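Local coordinates for protein retinoic acid receptor (Platynereis dumerilii, PDB 6EU9) that binds all-trans retinoic acid in its ligand-binding domain and probably acts as a nuclear receptor that regulates transcription in response to it, at residues F71-T76 and E171-P176; F124-P129 and A214-Q219; A149-I154 and L201-L206; T180-V185 and H194-L199. One frame throughout, in Å; residues are numbered along the deposited sequence.

Contact 1 of 4, residues F71-T76 and E171-P176; sequences FTQLST and EQKQEP
The nuclear receptor signature sequence, whose central part is the connection between helices 47-66 and 76-97, meets helix 167-188 here through Gln-73 and Leu-74 packed against Lys-173. Lys-173 is the only residue of 171-176 in contact with 71-76. It leans out with CG anti to its carbonyl carbon (chi1 -71°) and then runs extended as far as CE, which lays the aliphatic part of the chain across the loop. Leu-74 slides along it in the opposite direction, with its CD2 branch 3.4 Å from CD of Lys-173. Gln-73 crosses the lysine at about a right angle, putting its CB 3.8 Å from Lys-173 CE. NZ of Lys-173 stays 4.0 Å from OE1 of Gln-73, and no hydrogen bond joins the segments. The contact is therefore made by methylenes and a methyl, partly at the surface. Beneath it, Phe-71 turns inward onto Gln-79 and Leu-83 of helix 76-97, while Thr-76 OG1 bonds Asp-63 of the second subunit. The loop before helix 76-97 belongs to the signature region of the nuclear receptor ligand-binding domain, and here it is braced against helix 167-188.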
loop_
_atom_site.group_PDB
_atom_site.type_symbol
_atom_site.label_atom_id
_atom_site.label_comp_id
_atom_site.label_asym_id
_atom_site.label_seq_id
_atom_site.Cartn_x
_atom_site.Cartn_y
_atom_site.Cartn_z
ATOM N N PHE A 71 8.525 -6.666 -3.657
ATOM C CA PHE A 71 7.796 -5.485 -3.226
ATOM C C PHE A 71 6.392 -5.832 -2.714
ATOM O O PHE A 71 5.939 -5.341 -1.752
ATOM C CB PHE A 71 7.769 -4.364 -4.335
ATOM C CG PHE A 71 6.893 -3.186 -3.985
ATOM C CD1 PHE A 71 7.318 -2.224 -3.055
ATOM C CD2 PHE A 71 5.606 -3.050 -4.523
ATOM C CE1 PHE A 71 6.452 -1.193 -2.658
ATOM C CE2 PHE A 71 4.763 -2.004 -4.144
ATOM C CZ PHE A 71 5.185 -1.065 -3.231
ATOM N N THR A 72 5.755 -6.681 -3.476
ATOM C CA THR A 72 4.484 -7.320 -3.180
ATOM C C THR A 72 4.453 -8.105 -1.879
ATOM O O THR A 72 3.409 -8.196 -1.262
ATOM C CB THR A 72 4.088 -8.203 -4.386
ATOM O OG1 THR A 72 5.269 -8.817 -5.012
ATOM C CG2 THR A 72 3.380 -7.275 -5.410
ATOM N N GLN A 73 5.571 -8.626 -1.465
ATOM C CA GLN A 73 5.669 -9.366 -0.184
ATOM C C GLN A 73 5.339 -8.544 1.032
ATOM O O GLN A 73 4.884 -9.110 1.991
ATOM C CB GLN A 73 7.044 -9.937 0.094
ATOM C CG GLN A 73 7.704 -10.584 -1.088
ATOM C CD GLN A 73 8.263 -11.904 -0.756
ATOM O OE1 GLN A 73 8.343 -12.335 0.409
ATOM N NE2 GLN A 73 8.631 -12.605 -1.792
ATOM N N LEU A 74 5.550 -7.229 1.008
ATOM C CA LEU A 74 5.539 -6.449 2.262
ATOM C C LEU A 74 4.141 -5.999 2.501
ATOM O O LEU A 74 3.310 -6.120 1.591
ATOM C CB LEU A 74 6.436 -5.223 2.129
ATOM C CG LEU A 74 7.713 -5.390 1.347
ATOM C CD1 LEU A 74 7.705 -4.244 0.353
ATOM C CD2 LEU A 74 8.890 -5.477 2.266
ATOM N N SER A 75 3.888 -5.365 3.655
ATOM C CA SER A 75 2.576 -4.857 4.027
ATOM C C SER A 75 2.037 -3.995 2.914
ATOM O O SER A 75 2.792 -3.347 2.155
ATOM C CB SER A 75 2.623 -3.952 5.249
ATOM O OG SER A 75 3.771 -4.128 5.965
ATOM N N THR A 76 0.694 -3.970 2.779
ATOM C CA THR A 76 0.026 -3.009 1.918
ATOM C C THR A 76 0.443 -1.579 2.318
ATOM O O THR A 76 0.632 -0.755 1.439
ATOM C CB THR A 76 -1.460 -3.251 1.966
ATOM O OG1 THR A 76 -1.688 -4.404 1.142
ATOM C CG2 THR A 76 -2.280 -2.112 1.409
ATOM N N GLU A 171 14.721 -3.280 4.438
ATOM C CA GLU A 171 16.165 -3.277 4.306
ATOM C C GLU A 171 16.759 -4.591 3.845
ATOM O O GLU A 171 17.696 -4.595 3.058
ATOM C CB GLU A 171 16.828 -2.837 5.613
ATOM C CG GLU A 171 17.933 -1.855 5.405
ATOM C CD GLU A 171 19.110 -2.198 6.262
ATOM O OE1 GLU A 171 18.907 -2.163 7.499
ATOM O OE2 GLU A 171 20.135 -2.600 5.640
ATOM N N GLN A 172 16.191 -5.679 4.359
ATOM C CA GLN A 172 16.679 -7.047 4.057
ATOM C C GLN A 172 16.300 -7.360 2.660
ATOM O O GLN A 172 17.107 -7.912 1.899
ATOM C CB GLN A 172 16.027 -8.041 5.017
ATOM C CG GLN A 172 16.590 -7.866 6.426
ATOM C CD GLN A 172 16.033 -8.821 7.460
ATOM O OE1 GLN A 172 15.321 -9.815 7.148
ATOM N NE2 GLN A 172 16.390 -8.558 8.717
ATOM N N LYS A 173 15.078 -7.031 2.294
ATOM C CA LYS A 173 14.665 -7.148 0.897
ATOM C C LYS A 173 15.470 -6.345 -0.097
ATOM O O LYS A 173 15.647 -6.735 -1.201
ATOM C CB LYS A 173 13.177 -6.991 0.769
ATOM C CG LYS A 173 12.510 -8.214 1.352
ATOM C CD LYS A 173 10.993 -8.089 1.482
ATOM C CE LYS A 173 10.319 -9.410 1.913
ATOM N NZ LYS A 173 11.282 -10.488 2.316
ATOM N N GLN A 174 16.037 -5.253 0.314
ATOM C CA GLN A 174 16.897 -4.384 -0.523
ATOM C C GLN A 174 18.226 -5.042 -0.809
ATOM O O GLN A 174 18.690 -5.008 -1.947
ATOM C CB GLN A 174 17.130 -3.071 0.188
ATOM C CG GLN A 174 16.938 -1.895 -0.688
ATOM C CD GLN A 174 17.753 -0.641 -0.242
ATOM O OE1 GLN A 174 18.516 -0.667 0.742
ATOM N NE2 GLN A 174 17.600 0.451 -0.996
ATOM N N GLU A 175 18.819 -5.652 0.187
ATOM C CA GLU A 175 20.265 -6.092 0.087
ATOM C C GLU A 175 20.635 -7.000 -1.108
ATOM O O GLU A 175 21.664 -6.796 -1.711
ATOM C CB GLU A 175 20.757 -6.744 1.389
ATOM C CG GLU A 175 20.471 -5.891 2.587
ATOM C CD GLU A 175 21.156 -6.434 3.814
ATOM O OE1 GLU A 175 20.823 -7.608 4.111
ATOM O OE2 GLU A 175 22.014 -5.728 4.426
ATOM N N PRO A 176 19.819 -8.031 -1.427
ATOM C CA PRO A 176 20.198 -8.804 -2.620
ATOM C C PRO A 176 20.220 -7.965 -3.900
ATOM O O PRO A 176 21.056 -8.224 -4.725
ATOM C CB PRO A 176 19.088 -9.918 -2.716
ATOM C CG PRO A 176 17.976 -9.394 -1.857
ATOM C CD PRO A 176 18.627 -8.640 -0.755
#

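Contact 2 of 4, residues F124-P129 and A214-Q219; sequences FGTLTP and AERVLQ
The guanidinium of Arg-216 is the flat group, and residues of the 124-129 turn meet it on one face and at its edge. Leu-127 lies over that face: its CG sits 3.7 Å above the plane, displaced toward the rim, and is 3.8 Å from NE of Arg-216. At the edge, in the plane, CB of Thr-126 comes within 3.5 Å of Arg-216 NH2. Also at the edge is OE1 of Glu-215, the preceding residue of the same helix, which forms a salt bridge of 2.9 Å with Arg-216 NH1. The arginine chain sets out toward the turn and bends at chi2 (106°), and it supplies most of the surface its own segment buries. The salt bridge to Glu-215 probably offsets part of the arginine's charge, while Leu-127 CG over the face and Thr-126 CB at the edge are carbon contacts. Behind the turn, Phe-124 and Thr-128 rest on Leu-119 of helix 116-121, and Leu-127 O accepts a bond from Thr-130 OG1 in helix 128-141. Arg-216 thus links the later part of helix 195-222 to the junction between helices 116-121 and 128-141.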
loop_
_atom_site.group_PDB
_atom_site.type_symbol
_atom_site.label_atom_id
_atom_site.label_comp_id
_atom_site.label_asym_id
_atom_site.label_seq_id
_atom_site.Cartn_x
_atom_site.Cartn_y
_atom_site.Cartn_z
ATOM N N PHE A 124 9.631 22.942 -15.623
ATOM C CA PHE A 124 10.827 22.721 -14.851
ATOM C C PHE A 124 11.345 23.965 -14.119
ATOM O O PHE A 124 11.700 23.865 -12.928
ATOM C CB PHE A 124 11.922 22.140 -15.750
ATOM C CG PHE A 124 11.767 20.683 -16.081
ATOM C CD1 PHE A 124 10.514 20.037 -16.033
ATOM C CD2 PHE A 124 12.888 19.920 -16.428
ATOM C CE1 PHE A 124 10.379 18.688 -16.345
ATOM C CE2 PHE A 124 12.761 18.573 -16.761
ATOM C CZ PHE A 124 11.507 17.963 -16.723
ATOM N N GLY A 125 11.357 25.113 -14.809
ATOM C CA GLY A 125 11.859 26.339 -14.209
ATOM C C GLY A 125 13.292 26.269 -13.715
ATOM O O GLY A 125 14.168 25.908 -14.508
ATOM N N THR A 126 13.514 26.562 -12.429
ATOM C CA THR A 126 14.894 26.699 -11.923
ATOM C C THR A 126 15.598 25.339 -11.718
ATOM O O THR A 126 16.821 25.277 -11.599
ATOM C CB THR A 126 15.010 27.517 -10.602
ATOM O OG1 THR A 126 13.808 28.247 -10.282
ATOM C CG2 THR A 126 16.235 28.435 -10.682
ATOM N N LEU A 127 14.814 24.263 -11.685
ATOM C CA LEU A 127 15.353 22.930 -11.517
ATOM C C LEU A 127 16.008 22.406 -12.771
ATOM O O LEU A 127 17.000 21.645 -12.716
ATOM C CB LEU A 127 14.240 21.940 -11.140
ATOM C CG LEU A 127 13.968 21.389 -9.748
ATOM C CD1 LEU A 127 13.203 20.118 -9.962
ATOM C CD2 LEU A 127 15.221 21.106 -8.951
ATOM N N THR A 128 15.452 22.800 -13.912
ATOM C CA THR A 128 15.864 22.344 -15.258
ATOM C C THR A 128 17.382 22.228 -15.482
ATOM O O THR A 128 17.848 21.207 -15.976
ATOM C CB THR A 128 15.325 23.267 -16.382
ATOM O OG1 THR A 128 14.159 23.965 -15.955
ATOM C CG2 THR A 128 15.019 22.490 -17.586
ATOM N N PRO A 129 18.145 23.244 -15.072
ATOM C CA PRO A 129 19.572 23.038 -15.197
ATOM C C PRO A 129 20.074 21.860 -14.375
ATOM O O PRO A 129 20.843 21.070 -14.848
ATOM C CB PRO A 129 20.185 24.374 -14.735
ATOM C CG PRO A 129 19.077 25.107 -14.000
ATOM C CD PRO A 129 17.776 24.466 -14.340
ATOM N N ALA A 214 9.683 18.270 -5.392
ATOM C CA ALA A 214 8.429 18.244 -4.662
ATOM C C ALA A 214 7.961 19.655 -4.398
ATOM O O ALA A 214 6.786 19.945 -4.520
ATOM C CB ALA A 214 8.567 17.446 -3.350
ATOM N N GLU A 215 8.918 20.541 -4.102
ATOM C CA GLU A 215 8.612 21.907 -3.739
ATOM C C GLU A 215 7.903 22.516 -4.916
ATOM O O GLU A 215 6.883 23.193 -4.748
ATOM C CB GLU A 215 9.851 22.715 -3.486
ATOM C CG GLU A 215 10.751 22.306 -2.373
ATOM C CD GLU A 215 12.162 22.871 -2.591
ATOM O OE1 GLU A 215 12.568 23.448 -3.679
ATOM O OE2 GLU A 215 12.918 22.756 -1.628
ATOM N N ARG A 216 8.426 22.302 -6.121
ATOM C CA ARG A 216 7.772 22.842 -7.287
ATOM C C ARG A 216 6.392 22.243 -7.542
ATOM O O ARG A 216 5.505 22.972 -7.895
ATOM C CB ARG A 216 8.632 22.724 -8.532
ATOM C CG ARG A 216 9.533 23.882 -8.852
ATOM C CD ARG A 216 10.930 23.419 -8.503
ATOM N NE ARG A 216 11.975 24.411 -8.660
ATOM C CZ ARG A 216 12.869 24.729 -7.718
ATOM N NH1 ARG A 216 12.873 24.157 -6.522
ATOM N NH2 ARG A 216 13.779 25.658 -7.959
ATOM N N VAL A 217 6.222 20.976 -7.229
ATOM C CA VAL A 217 4.971 20.242 -7.503
ATOM C C VAL A 217 3.843 20.843 -6.667
ATOM O O VAL A 217 2.734 21.035 -7.164
ATOM C CB VAL A 217 5.094 18.718 -7.147
ATOM C CG1 VAL A 217 3.830 18.004 -7.540
ATOM C CG2 VAL A 217 6.241 18.061 -7.826
ATOM N N LEU A 218 4.148 21.186 -5.409
ATOM C CA LEU A 218 3.152 21.707 -4.531
ATOM C C LEU A 218 2.619 23.052 -4.992
ATOM O O LEU A 218 1.405 23.210 -5.080
ATOM C CB LEU A 218 3.609 21.703 -3.099
ATOM C CG LEU A 218 2.930 20.433 -2.495
ATOM C CD1 LEU A 218 3.609 19.093 -2.885
ATOM C CD2 LEU A 218 2.650 20.465 -0.980
ATOM N N GLN A 219 3.503 23.973 -5.335
ATOM C CA GLN A 219 3.102 25.291 -5.859
ATOM C C GLN A 219 2.268 25.117 -7.144
ATOM O O GLN A 219 1.239 25.754 -7.303
ATOM C CB GLN A 219 4.363 26.112 -6.159
ATOM C CG GLN A 219 5.426 26.048 -5.072
ATOM C CD GLN A 219 5.273 27.134 -4.017
ATOM O OE1 GLN A 219 5.534 28.313 -4.278
ATOM N NE2 GLN A 219 4.864 26.749 -2.827
#

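Contact 3 of 4, residues A149-I154 and L201-L206; sequences AMLSLI and LKLTDL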
loop_
_atom_site.group_PDB
_atom_site.type_symbol
_atom_site.label_atom_id
_atom_site.label_comp_id
_atom_site.label_asym_id
_atom_site.label_seq_id
_atom_site.Cartn_x
_atom_site.Cartn_y
_atom_site.Cartn_z
ATOM N N ALA A 149 16.524 0.161 -14.207
ATOM C CA ALA A 149 15.463 -0.551 -13.541
ATOM C C ALA A 149 15.883 -0.948 -12.124
ATOM O O ALA A 149 15.111 -0.804 -11.245
ATOM C CB ALA A 149 15.000 -1.698 -14.408
ATOM N N MET A 150 17.057 -1.505 -11.918
ATOM C CA MET A 150 17.552 -1.823 -10.580
ATOM C C MET A 150 17.605 -0.653 -9.634
ATOM O O MET A 150 17.217 -0.778 -8.491
ATOM C CB MET A 150 18.885 -2.546 -10.624
ATOM C CG MET A 150 18.946 -3.699 -11.589
ATOM S SD MET A 150 20.392 -4.766 -11.319
ATOM C CE MET A 150 20.873 -4.837 -13.027
ATOM N N LEU A 151 18.097 0.515 -10.110
ATOM C CA LEU A 151 18.147 1.715 -9.285
ATOM C C LEU A 151 16.758 2.163 -8.893
ATOM O O LEU A 151 16.544 2.621 -7.784
ATOM C CB LEU A 151 18.860 2.839 -10.000
ATOM C CG LEU A 151 20.408 2.771 -10.229
ATOM C CD1 LEU A 151 21.010 3.549 -11.434
ATOM C CD2 LEU A 151 21.255 3.034 -8.993
ATOM N N SER A 152 15.788 2.014 -9.774
ATOM C CA SER A 152 14.416 2.351 -9.408
ATOM C C SER A 152 13.905 1.492 -8.277
ATOM O O SER A 152 13.335 2.018 -7.333
ATOM C CB SER A 152 13.497 2.182 -10.579
ATOM O OG SER A 152 14.134 2.750 -11.763
ATOM N N LEU A 153 14.124 0.173 -8.326
ATOM C CA LEU A 153 13.675 -0.702 -7.243
ATOM C C LEU A 153 14.411 -0.402 -5.966
ATOM O O LEU A 153 13.829 -0.521 -4.889
ATOM C CB LEU A 153 13.835 -2.196 -7.625
ATOM C CG LEU A 153 12.978 -3.197 -6.772
ATOM C CD1 LEU A 153 11.521 -2.912 -6.960
ATOM C CD2 LEU A 153 13.198 -4.594 -7.204
ATOM N N ILE A 154 15.714 -0.097 -6.076
ATOM C CA ILE A 154 16.530 0.223 -4.925
ATOM C C ILE A 154 16.019 1.481 -4.253
ATOM O O ILE A 154 16.012 1.552 -3.021
ATOM C CB ILE A 154 18.014 0.276 -5.280
ATOM C CG1 ILE A 154 18.550 -1.128 -5.500
ATOM C CG2 ILE A 154 18.912 1.162 -4.342
ATOM C CD1 ILE A 154 19.925 -1.161 -6.133
ATOM N N LEU A 201 26.046 6.809 -5.251
ATOM C CA LEU A 201 26.043 8.258 -4.983
ATOM C C LEU A 201 25.104 9.006 -5.910
ATOM O O LEU A 201 24.606 10.006 -5.508
ATOM C CB LEU A 201 27.424 8.806 -5.051
ATOM C CG LEU A 201 28.427 8.284 -4.031
ATOM C CD1 LEU A 201 29.769 8.924 -4.271
ATOM C CD2 LEU A 201 27.926 8.643 -2.683
ATOM N N LYS A 202 24.767 8.469 -7.062
ATOM C CA LYS A 202 23.710 9.075 -7.875
ATOM C C LYS A 202 22.360 8.973 -7.204
ATOM O O LYS A 202 21.521 9.812 -7.415
ATOM C CB LYS A 202 23.640 8.464 -9.281
ATOM C CG LYS A 202 24.999 8.474 -10.019
ATOM C CD LYS A 202 25.301 9.654 -10.949
ATOM C CE LYS A 202 26.234 10.660 -10.298
ATOM N NZ LYS A 202 26.253 11.902 -11.147
ATOM N N LEU A 203 22.153 7.924 -6.371
ATOM C CA LEU A 203 20.969 7.834 -5.614
ATOM C C LEU A 203 20.882 8.994 -4.618
ATOM O O LEU A 203 19.799 9.487 -4.341
ATOM C CB LEU A 203 20.899 6.488 -4.871
ATOM C CG LEU A 203 20.568 5.323 -5.812
ATOM C CD1 LEU A 203 20.669 4.019 -5.173
ATOM C CD2 LEU A 203 19.228 5.424 -6.464
ATOM N N THR A 204 22.005 9.367 -4.033
ATOM C CA THR A 204 22.070 10.480 -3.105
ATOM C C THR A 204 21.827 11.832 -3.801
ATOM O O THR A 204 21.100 12.675 -3.248
ATOM C CB THR A 204 23.425 10.487 -2.401
ATOM O OG1 THR A 204 23.576 9.246 -1.684
ATOM C CG2 THR A 204 23.507 11.635 -1.420
ATOM N N ASP A 205 22.355 12.010 -4.998
ATOM C CA ASP A 205 21.925 13.080 -5.871
ATOM C C ASP A 205 20.409 13.114 -6.114
ATOM O O ASP A 205 19.779 14.128 -6.034
ATOM C CB ASP A 205 22.574 12.804 -7.229
ATOM C CG ASP A 205 23.359 13.902 -7.765
ATOM O OD1 ASP A 205 22.856 15.005 -8.028
ATOM O OD2 ASP A 205 24.527 13.557 -7.899
ATOM N N LEU A 206 19.833 11.996 -6.516
ATOM C CA LEU A 206 18.426 11.903 -6.801
ATOM C C LEU A 206 17.489 12.261 -5.574
ATOM O O LEU A 206 16.335 12.709 -5.766
ATOM C CB LEU A 206 18.152 10.491 -7.314
ATOM C CG LEU A 206 16.780 10.277 -7.988
ATOM C CD1 LEU A 206 16.781 11.022 -9.283
ATOM C CD2 LEU A 206 16.425 8.816 -8.165
#
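Apolar packing is all that joins these two helices, and it converges on one residue, Leu-203, which inserts between Leu-151 and Ile-154. The CD2 methyl of Leu-151 comes up to the branch point of Leu-203, 4.0 Å from its CG, and lies equally close to both of its terminal methyls. Ile-154, one turn further along, meets Leu-203 nearly at a right angle: its CG2 branch is 3.5 Å from Leu-203 CD1. In that isoleucine CG1 stands anti to the carbonyl carbon (chi1 -73°) and CG2 anti to the backbone N, and it is CG2 that meets the leucine. CD1 of Leu-203 is therefore shared by both partners, while its CD2 lies beside Leu-151 and 4.1 Å from that residue's carbonyl O.

Hydrogen bonding runs within the helices and does not cross between them. Ile-154 N bonds Met-150 O at 2.9 Å, and Leu-206 N bonds Lys-202 O at the same length. Ile-154 O also accepts a bond from Gln-174 NE2 of helix 167-188.

The remaining faces are occupied by other helices. Ala-149 and Leu-153 pack on Ile-15 of helix 6-22, Ile-154 also touches Ile-177 and Leu-178 of helix 167-188, and Leu-206 reaches Ile-92 of helix 76-97. Lys-202 lies along helix 128-141. A central-layer helix, 145-156, between helices 6-22 and 195-222 is characteristic of the three-layered antiparallel helical sandwich of nuclear receptor ligand-binding domains.

Contact 4 of 4, residues T180-V185 and H194-L199; sequences TLKHYV and HSFAKL
The short helical segments 180-185 and 195-199 pass 9.6 Å apart at an angle of 130° between their directions, with Phe-196 opposite Lys-182 at the closest backbone approach. Phe-196 fills the gap. Its ring is carried across with CG anti to the backbone N (chi1 175°), and the start of the Lys-182 chain passes over one face of it. This is a CH-pi contact: CB of Lys-182 sits 3.6 Å from the ring centroid of Phe-196, only 3° off the normal, so it stands over the middle of the ring. The chain then continues over the same ring, with CD of Lys-182 3.8 Å from Phe-196 CD2, before the bend at chi3 leads the ammonium group away to a salt bridge with Glu-179. Leu-181 comes to the ring from its edge, its CD2 lying 4.0 Å from CE1 of Phe-196.

Val-185 is the other centre, and its two methyls divide the task. CG1 reaches the start of the second helix, 3.6 Å from Ser-195 CB, while CG2 meets Leu-199 CD1 tip to tip at 3.7 Å. The hydroxyl of Ser-195 is engaged outside the contact, with Ser-192 OG. Leu-199 goes on to Leu-141 and Val-143, tying the pair to the end of helix 128-141 and the loop after it.

With no hydrogen bond between the segments, the corner between helices 167-188 and 195-222 is held by carbon surfaces, and the one charged chain involved lends its methylenes to the ring while its charge is probably balanced by Glu-179 of its own helix.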
loop_
_atom_site.group_PDB
_atom_site.type_symbol
_atom_site.label_atom_id
_atom_site.label_comp_id
_atom_site.label_asym_id
_atom_site.label_seq_id
_atom_site.Cartn_x
_atom_site.Cartn_y
_atom_site.Cartn_z
ATOM N N THR A 180 23.278 -7.628 -6.379
ATOM C CA THR A 180 23.028 -7.946 -7.780
ATOM C C THR A 180 23.425 -6.805 -8.664
ATOM O O THR A 180 24.023 -7.050 -9.725
ATOM C CB THR A 180 21.558 -8.220 -8.029
ATOM O OG1 THR A 180 21.178 -9.195 -7.064
ATOM C CG2 THR A 180 21.368 -8.752 -9.345
ATOM N N LEU A 181 23.039 -5.567 -8.302
ATOM C CA LEU A 181 23.446 -4.404 -9.072
ATOM C C LEU A 181 24.989 -4.317 -9.150
ATOM O O LEU A 181 25.486 -4.133 -10.230
ATOM C CB LEU A 181 22.816 -3.111 -8.580
ATOM C CG LEU A 181 23.331 -1.821 -9.303
ATOM C CD1 LEU A 181 22.892 -1.715 -10.771
ATOM C CD2 LEU A 181 22.879 -0.612 -8.477
ATOM N N LYS A 182 25.645 -4.619 -8.024
ATOM C CA LYS A 182 27.096 -4.589 -7.966
ATOM C C LYS A 182 27.758 -5.506 -8.955
ATOM O O LYS A 182 28.682 -5.121 -9.662
ATOM C CB LYS A 182 27.626 -4.872 -6.558
ATOM C CG LYS A 182 29.154 -4.997 -6.476
ATOM C CD LYS A 182 29.786 -4.865 -5.125
ATOM C CE LYS A 182 29.218 -5.863 -4.160
ATOM N NZ LYS A 182 29.564 -5.719 -2.717
ATOM N N HIS A 183 27.332 -6.743 -8.964
ATOM C CA HIS A 183 27.899 -7.782 -9.817
ATOM C C HIS A 183 27.582 -7.440 -11.242
ATOM O O HIS A 183 28.396 -7.649 -12.102
ATOM C CB HIS A 183 27.304 -9.155 -9.437
ATOM C CG HIS A 183 27.685 -9.605 -8.061
ATOM N ND1 HIS A 183 26.916 -10.468 -7.315
ATOM C CD2 HIS A 183 28.770 -9.313 -7.299
ATOM C CE1 HIS A 183 27.508 -10.705 -6.157
ATOM N NE2 HIS A 183 28.632 -10.005 -6.115
ATOM N N TYR A 184 26.393 -6.922 -11.523
ATOM C CA TYR A 184 26.035 -6.596 -12.904
ATOM C C TYR A 184 26.931 -5.451 -13.398
ATOM O O TYR A 184 27.421 -5.478 -14.520
ATOM C CB TYR A 184 24.603 -6.190 -13.010
ATOM C CG TYR A 184 24.157 -5.880 -14.416
ATOM C CD1 TYR A 184 24.291 -4.563 -14.954
ATOM C CD2 TYR A 184 23.542 -6.860 -15.209
ATOM C CE1 TYR A 184 23.800 -4.277 -16.212
ATOM C CE2 TYR A 184 23.119 -6.560 -16.498
ATOM C CZ TYR A 184 23.273 -5.265 -16.990
ATOM O OH TYR A 184 22.791 -4.997 -18.239
ATOM N N VAL A 185 27.133 -4.443 -12.557
ATOM C CA VAL A 185 27.979 -3.320 -12.865
ATOM C C VAL A 185 29.386 -3.817 -13.091
ATOM O O VAL A 185 29.999 -3.458 -14.091
ATOM C CB VAL A 185 27.936 -2.239 -11.753
ATOM C CG1 VAL A 185 28.984 -1.195 -12.013
ATOM C CG2 VAL A 185 26.664 -1.478 -11.781
ATOM N N HIS A 194 35.112 1.270 -9.171
ATOM C CA HIS A 194 34.403 2.256 -8.369
ATOM C C HIS A 194 33.062 2.682 -8.983
ATOM O O HIS A 194 32.324 3.414 -8.366
ATOM C CB HIS A 194 35.257 3.494 -8.168
ATOM C CG HIS A 194 35.510 4.220 -9.443
ATOM N ND1 HIS A 194 36.757 4.561 -9.900
ATOM C CD2 HIS A 194 34.632 4.668 -10.374
ATOM C CE1 HIS A 194 36.635 5.157 -11.070
ATOM N NE2 HIS A 194 35.354 5.269 -11.359
ATOM N N SER A 195 32.703 2.158 -10.146
ATOM C CA SER A 195 31.381 2.441 -10.748
ATOM C C SER A 195 30.175 2.134 -9.922
ATOM O O SER A 195 29.275 2.947 -9.896
ATOM C CB SER A 195 31.196 1.660 -12.009
ATOM O OG SER A 195 32.370 1.651 -12.758
ATOM N N PHE A 196 30.197 1.027 -9.167
ATOM C CA PHE A 196 29.071 0.710 -8.273
ATOM C C PHE A 196 28.909 1.782 -7.214
ATOM O O PHE A 196 27.807 2.253 -7.013
ATOM C CB PHE A 196 29.297 -0.652 -7.638
ATOM C CG PHE A 196 28.285 -1.009 -6.624
ATOM C CD1 PHE A 196 26.929 -1.146 -6.989
ATOM C CD2 PHE A 196 28.649 -1.265 -5.306
ATOM C CE1 PHE A 196 25.920 -1.501 -6.066
ATOM C CE2 PHE A 196 27.646 -1.605 -4.344
ATOM C CZ PHE A 196 26.286 -1.707 -4.723
ATOM N N ALA A 197 30.005 2.219 -6.599
ATOM C CA ALA A 197 30.006 3.348 -5.620
ATOM C C ALA A 197 29.495 4.594 -6.264
ATOM O O ALA A 197 28.656 5.281 -5.658
ATOM C CB ALA A 197 31.379 3.613 -4.972
ATOM N N LYS A 198 29.936 4.853 -7.510
ATOM C CA LYS A 198 29.500 6.029 -8.254
ATOM C C LYS A 198 27.998 5.997 -8.519
ATOM O O LYS A 198 27.334 6.998 -8.430
ATOM C CB LYS A 198 30.275 6.176 -9.530
ATOM C CG LYS A 198 31.422 7.128 -9.332
ATOM C CD LYS A 198 31.997 7.646 -10.676
ATOM C CE LYS A 198 32.498 9.074 -10.489
ATOM N NZ LYS A 198 32.117 9.982 -11.620
ATOM N N LEU A 199 27.484 4.816 -8.844
ATOM C CA LEU A 199 26.060 4.646 -9.085
ATOM C C LEU A 199 25.231 4.844 -7.800
ATOM O O LEU A 199 24.185 5.457 -7.844
ATOM C CB LEU A 199 25.832 3.291 -9.688
ATOM C CG LEU A 199 25.894 3.464 -11.230
ATOM C CD1 LEU A 199 26.530 2.238 -11.901
ATOM C CD2 LEU A 199 24.549 3.810 -11.757
#

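In the fold
Contact 3 lies deepest, its centre about 8 Å from that of the chain, and is purely aliphatic. Contacts 1 and 2 sit further out, partly buried and on opposite sides of that centre: in contact 1 the methylenes of a lysine cover a loop, in contact 2 mainly an arginine's guanidinium meets a turn. Contact 4 is buried too, though peripheral, and combines aliphatic packing with a lysine chain over a ring. Helix 195-222 serves contacts 2, 3 and 4, helix 167-188 contacts 1 and 4. Contacts 3 and 4 merge into one core, Leu-151 packing on Leu-199, and Gln-174 of contact 1 probably bonds Ile-154 O of contact 3. Contact 2 touches none of the others.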